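Local coordinates for protein putative HAD-hydrolase YfnB (PDB 3ED5) that is a putative hydrolase of the haloacid dehalogenase superfamily that may act as a 5'-nucleotidase, releasing phosphate from nucleoside monophosphates, at residues Asp43-Trp56 against Val69-Tyr83. Residues are numbered along the deposited sequence; the frame is centred on the assembly and turned at random. Where two conformers were deposited one is given.
With FMT (formic acid), chain E; FMT (formic acid), chain B; FMT (formic acid), chain F.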
# COMPACT_ATOMS: atom_id res chain seq x y z
N ASP A 43 -13.60 13.56 15.75
CA ASP A 43 -14.27 12.31 16.07
C ASP A 43 -14.61 11.55 14.81
O ASP A 43 -14.32 10.35 14.72
CB ASP A 43 -15.52 12.50 16.93
CG ASP A 43 -15.19 12.94 18.35
OD1 ASP A 43 -13.99 12.93 18.72
OD2 ASP A 43 -16.13 13.32 19.10
N MSE A 44 -15.20 12.24 13.82
CA MSE A 44 -15.53 11.59 12.54
C MSE A 44 -14.32 11.04 11.78
O MSE A 44 -14.38 9.94 11.24
CB MSE A 44 -16.37 12.49 11.65
CG MSE A 44 -17.77 12.60 12.15
SE MSE A 44 -18.80 14.08 11.32
CE MSE A 44 -19.30 13.11 9.74
N LYS A 45 -13.25 11.81 11.75
CA LYS A 45 -12.03 11.39 11.07
C LYS A 45 -11.46 10.12 11.71
O LYS A 45 -11.01 9.18 11.00
CB LYS A 45 -11.03 12.52 11.13
CG LYS A 45 -9.94 12.43 10.11
CD LYS A 45 -9.49 13.82 9.67
CE LYS A 45 -9.20 14.76 10.85
NZ LYS A 45 -7.90 15.50 10.63
N ALA A 46 -11.46 10.10 13.04
CA ALA A 46 -10.97 8.96 13.80
C ALA A 46 -11.85 7.75 13.50
O ALA A 46 -11.33 6.67 13.22
CB ALA A 46 -10.97 9.27 15.29
N GLN A 47 -13.18 7.93 13.54
CA GLN A 47 -14.06 6.79 13.23
C GLN A 47 -13.90 6.30 11.78
O GLN A 47 -13.90 5.07 11.56
CB GLN A 47 -15.54 7.06 13.54
CG GLN A 47 -15.87 7.18 15.05
CD GLN A 47 -15.43 6.00 15.93
OE1 GLN A 47 -15.82 4.83 15.72
NE2 GLN A 47 -14.65 6.32 16.96
N TYR A 48 -13.75 7.23 10.83
CA TYR A 48 -13.48 6.85 9.43
C TYR A 48 -12.26 5.93 9.39
O TYR A 48 -12.28 4.84 8.75
CB TYR A 48 -13.22 8.05 8.49
CG TYR A 48 -12.75 7.54 7.15
CD1 TYR A 48 -13.66 6.92 6.29
CD2 TYR A 48 -11.41 7.58 6.78
CE1 TYR A 48 -13.26 6.37 5.08
CE2 TYR A 48 -10.98 7.05 5.55
CZ TYR A 48 -11.92 6.44 4.71
OH TYR A 48 -11.52 5.91 3.49
N LYS A 49 -11.20 6.34 10.06
CA LYS A 49 -9.97 5.53 10.00
C LYS A 49 -10.18 4.13 10.59
O LYS A 49 -9.69 3.16 9.99
CB LYS A 49 -8.78 6.26 10.63
CG LYS A 49 -8.36 7.51 9.82
CD LYS A 49 -6.99 8.01 10.27
CE LYS A 49 -6.51 9.21 9.47
NZ LYS A 49 -6.79 10.51 10.17
N THR A 50 -10.93 4.02 11.68
CA THR A 50 -11.16 2.73 12.31
C THR A 50 -12.04 1.84 11.42
O THR A 50 -11.75 0.63 11.23
CB THR A 50 -11.78 2.87 13.73
OG1 THR A 50 -10.94 3.72 14.54
CG2 THR A 50 -11.93 1.49 14.40
N ILE A 51 -13.12 2.44 10.91
CA ILE A 51 -14.03 1.74 10.00
C ILE A 51 -13.28 1.27 8.75
O ILE A 51 -13.38 0.10 8.38
CB ILE A 51 -15.18 2.62 9.57
CG1 ILE A 51 -16.14 2.75 10.77
CG2 ILE A 51 -15.97 2.02 8.40
CD1 ILE A 51 -17.16 3.97 10.68
N ASN A 52 -12.55 2.19 8.14
CA ASN A 52 -11.84 1.90 6.89
C ASN A 52 -10.84 0.77 7.14
O ASN A 52 -10.77 -0.20 6.34
CB ASN A 52 -11.16 3.15 6.35
CG ASN A 52 -10.51 2.91 4.99
OD1 ASN A 52 -11.17 2.44 4.07
ND2 ASN A 52 -9.23 3.25 4.87
N GLN A 53 -10.12 0.86 8.26
CA GLN A 53 -9.13 -0.19 8.61
C GLN A 53 -9.80 -1.57 8.77
O GLN A 53 -9.31 -2.56 8.23
CB GLN A 53 -8.30 0.18 9.87
CG GLN A 53 -7.42 -0.94 10.48
CD GLN A 53 -6.23 -1.36 9.61
OE1 GLN A 53 -5.85 -0.64 8.68
NE2 GLN A 53 -5.64 -2.53 9.92
N GLY A 54 -10.93 -1.63 9.48
CA GLY A 54 -11.64 -2.89 9.68
C GLY A 54 -12.15 -3.49 8.38
O GLY A 54 -12.16 -4.70 8.23
N LEU A 55 -12.62 -2.65 7.46
CA LEU A 55 -13.16 -3.14 6.19
C LEU A 55 -11.99 -3.65 5.32
O LEU A 55 -12.09 -4.75 4.78
CB LEU A 55 -13.96 -2.05 5.46
CG LEU A 55 -15.20 -1.51 6.19
CD1 LEU A 55 -15.72 -0.29 5.44
CD2 LEU A 55 -16.28 -2.58 6.30
N TRP A 56 -10.90 -2.90 5.24
CA TRP A 56 -9.73 -3.41 4.46
C TRP A 56 -9.21 -4.70 5.06
O TRP A 56 -8.83 -5.62 4.32
CB TRP A 56 -8.59 -2.37 4.29
CG TRP A 56 -8.90 -1.35 3.28
CD1 TRP A 56 -9.65 -0.18 3.48
CD2 TRP A 56 -8.58 -1.38 1.88
NE1 TRP A 56 -9.76 0.51 2.29
CE2 TRP A 56 -9.12 -0.20 1.30
CE3 TRP A 56 -7.82 -2.26 1.06
CZ2 TRP A 56 -8.96 0.12 -0.05
CZ3 TRP A 56 -7.68 -1.94 -0.31
CH2 TRP A 56 -8.25 -0.76 -0.86
N VAL A 69 -15.82 -2.93 0.29
CA VAL A 69 -15.04 -2.08 1.21
C VAL A 69 -15.20 -0.61 0.80
O VAL A 69 -15.63 0.24 1.62
CB VAL A 69 -13.51 -2.44 1.20
CG1 VAL A 69 -12.67 -1.36 1.96
CG2 VAL A 69 -13.29 -3.83 1.81
N VAL A 70 -14.88 -0.30 -0.45
CA VAL A 70 -14.76 1.11 -0.82
C VAL A 70 -16.13 1.76 -0.99
O VAL A 70 -16.26 2.96 -0.72
CB VAL A 70 -13.86 1.40 -2.03
CG1 VAL A 70 -12.41 0.91 -1.74
CG2 VAL A 70 -14.46 0.81 -3.33
N ASN A 71 -17.12 0.96 -1.42
CA ASN A 71 -18.49 1.48 -1.65
C ASN A 71 -19.36 1.50 -0.42
O ASN A 71 -20.51 2.01 -0.47
CB ASN A 71 -19.16 0.76 -2.82
CG ASN A 71 -18.48 1.08 -4.12
OD1 ASN A 71 -18.07 2.21 -4.34
ND2 ASN A 71 -18.34 0.09 -5.00
N THR A 72 -18.86 0.96 0.69
CA THR A 72 -19.65 1.10 1.92
C THR A 72 -19.03 1.95 3.01
O THR A 72 -19.74 2.38 3.93
CB THR A 72 -20.09 -0.26 2.51
OG1 THR A 72 -18.94 -1.03 2.82
CG2 THR A 72 -20.96 -1.04 1.53
N ARG A 73 -17.72 2.21 2.96
CA ARG A 73 -17.05 2.88 4.08
C ARG A 73 -17.68 4.26 4.36
O ARG A 73 -17.93 4.61 5.53
CB ARG A 73 -15.54 2.99 3.86
CG ARG A 73 -15.16 3.74 2.58
CD ARG A 73 -13.66 3.47 2.25
NE ARG A 73 -13.26 3.99 0.95
CZ ARG A 73 -12.00 3.92 0.50
NH1 ARG A 73 -11.05 3.42 1.30
NH2 ARG A 73 -11.69 4.40 -0.69
N PHE A 74 -17.97 5.03 3.32
CA PHE A 74 -18.52 6.40 3.57
C PHE A 74 -19.97 6.40 3.97
O PHE A 74 -20.41 7.28 4.72
CB PHE A 74 -18.29 7.34 2.39
CG PHE A 74 -16.84 7.59 2.13
CD1 PHE A 74 -16.09 8.33 3.04
CD2 PHE A 74 -16.21 7.03 1.02
CE1 PHE A 74 -14.68 8.51 2.81
CE2 PHE A 74 -14.85 7.21 0.80
CZ PHE A 74 -14.09 7.93 1.69
N SER A 75 -20.74 5.43 3.49
CA SER A 75 -22.11 5.31 3.98
C SER A 75 -22.14 4.77 5.41
O SER A 75 -22.95 5.26 6.21
CB SER A 75 -23.01 4.49 3.04
OG SER A 75 -22.30 3.37 2.57
N ALA A 76 -21.26 3.82 5.74
CA ALA A 76 -21.17 3.35 7.15
C ALA A 76 -20.84 4.50 8.10
O ALA A 76 -21.45 4.64 9.17
CB ALA A 76 -20.12 2.24 7.29
N LEU A 77 -19.90 5.35 7.69
CA LEU A 77 -19.54 6.50 8.53
C LEU A 77 -20.68 7.51 8.61
O LEU A 77 -21.16 7.84 9.72
CB LEU A 77 -18.29 7.18 7.95
CG LEU A 77 -17.81 8.43 8.70
CD1 LEU A 77 -17.24 8.05 10.07
CD2 LEU A 77 -16.78 9.17 7.81
N LEU A 78 -21.14 8.01 7.46
CA LEU A 78 -22.14 9.10 7.51
C LEU A 78 -23.49 8.67 8.06
O LEU A 78 -24.16 9.46 8.74
CB LEU A 78 -22.29 9.80 6.15
CG LEU A 78 -21.01 10.50 5.67
CD1 LEU A 78 -21.17 11.02 4.25
CD2 LEU A 78 -20.60 11.61 6.60
N LYS A 79 -23.90 7.42 7.81
CA LYS A 79 -25.19 6.93 8.35
C LYS A 79 -25.32 7.00 9.89
O LYS A 79 -26.38 7.40 10.43
CB LYS A 79 -25.46 5.50 7.86
CG LYS A 79 -26.86 4.97 8.14
CD LYS A 79 -26.91 3.45 8.02
CE LYS A 79 -26.55 2.95 6.64
NZ LYS A 79 -26.25 1.48 6.75
N GLU A 80 -24.22 6.73 10.60
CA GLU A 80 -24.25 6.69 12.05
C GLU A 80 -24.21 8.11 12.65
O GLU A 80 -24.57 8.31 13.81
CB GLU A 80 -23.13 5.79 12.60
CG GLU A 80 -21.76 6.39 12.54
CD GLU A 80 -20.70 5.49 13.23
OE1 GLU A 80 -19.50 5.76 13.07
OE2 GLU A 80 -21.10 4.56 13.96
N TYR A 81 -23.80 9.08 11.82
CA TYR A 81 -23.90 10.52 12.14
C TYR A 81 -25.20 11.14 11.60
O TYR A 81 -25.39 12.37 11.66
CB TYR A 81 -22.61 11.27 11.70
CG TYR A 81 -21.42 10.86 12.57
CD1 TYR A 81 -20.54 9.85 12.18
CD2 TYR A 81 -21.24 11.44 13.84
CE1 TYR A 81 -19.51 9.44 13.02
CE2 TYR A 81 -20.20 11.05 14.66
CZ TYR A 81 -19.35 10.07 14.26
OH TYR A 81 -18.34 9.73 15.14
N GLY A 82 -26.12 10.29 11.15
CA GLY A 82 -27.50 10.72 10.82
C GLY A 82 -27.73 11.20 9.40
O GLY A 82 -28.78 11.78 9.11
N TYR A 83 -26.75 11.00 8.51
CA TYR A 83 -26.87 11.39 7.10
C TYR A 83 -27.23 10.20 6.22
O TYR A 83 -26.59 9.14 6.31
CB TYR A 83 -25.56 12.00 6.56
CG TYR A 83 -25.00 13.20 7.31
CD1 TYR A 83 -25.41 14.51 7.00
CD2 TYR A 83 -24.04 13.04 8.32
CE1 TYR A 83 -24.87 15.62 7.69
CE2 TYR A 83 -23.50 14.13 9.01
CZ TYR A 83 -23.93 15.42 8.69
OH TYR A 83 -23.39 16.48 9.37
C FMT E . -7.29 4.50 7.30
O1 FMT E . -8.08 5.13 6.60
O2 FMT E . -7.61 3.56 8.02
C FMT B . -7.99 3.34 -1.00
O1 FMT B . -8.62 4.04 -0.22
O2 FMT B . -8.50 2.76 -1.95
C FMT F . -20.26 -3.04 -3.73
O1 FMT F . -20.11 -2.32 -4.72
O2 FMT F . -20.03 -4.25 -3.72
O HOH W 1 -17.91 4.04 14.32
O HOH W 2 -8.00 3.58 2.23
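R73 and N52 form the one direct hydrogen bond between 43-56 and 69-83. R73 NH1 donates to N52 OD1 at 2.9 Å with an N-H...O angle of 163°; the oxygen lies in the guanidinium plane, although the donor is tilted from the amide plane. Arginine suits this place because its several N-H groups serve several partners: NH1 and NH2 both reach O1 of the formic acid of chain B, probably from the crystallisation liquor, and NH2 makes a salt bridge to E91 of helix 87-98. Y48 OH lies over one guanidinium face. Farther along, water 1 links Q47 OE1 to E80 OE1.

Aliphatic packing fills the space between these polar ends. L77 is a knob among M44, Q47, Y48 and I51, a hole its two methyls fill; its CG, anti to the backbone N (chi1 178°), carries CD2 to 3.8 Å from Y48 CB. The R73 alkyl chain, with CB against L55 CD1, fits likewise among Y48, N52, L55 and W56. The helical segments 43-56 and 69-80 run roughly antiparallel, their axes at 146°, within consecutive helices of the cap that HAD hydrolases carry beside their Rossmann-like core. The W56 side chain lies about 9 Å from that of D13, the nucleophile by similarity.

Aromatic rings offer broad faces to alkyl groups. V69 CG1, a compact branch, sits over the five-membered ring of W56, 3.6 Å from its centroid, while M44 CG lies over the centre of the Y81 ring. M44 is selenomethionine; its SE, 4.5 Å from the Y81 centroid, adds a Met-aromatic contact, and the flexible chain bends to take CE to L78 CD2. The Y48 and F74 rings are nearly parallel but slid apart, touching through their CE1 atoms at 3.4 Å.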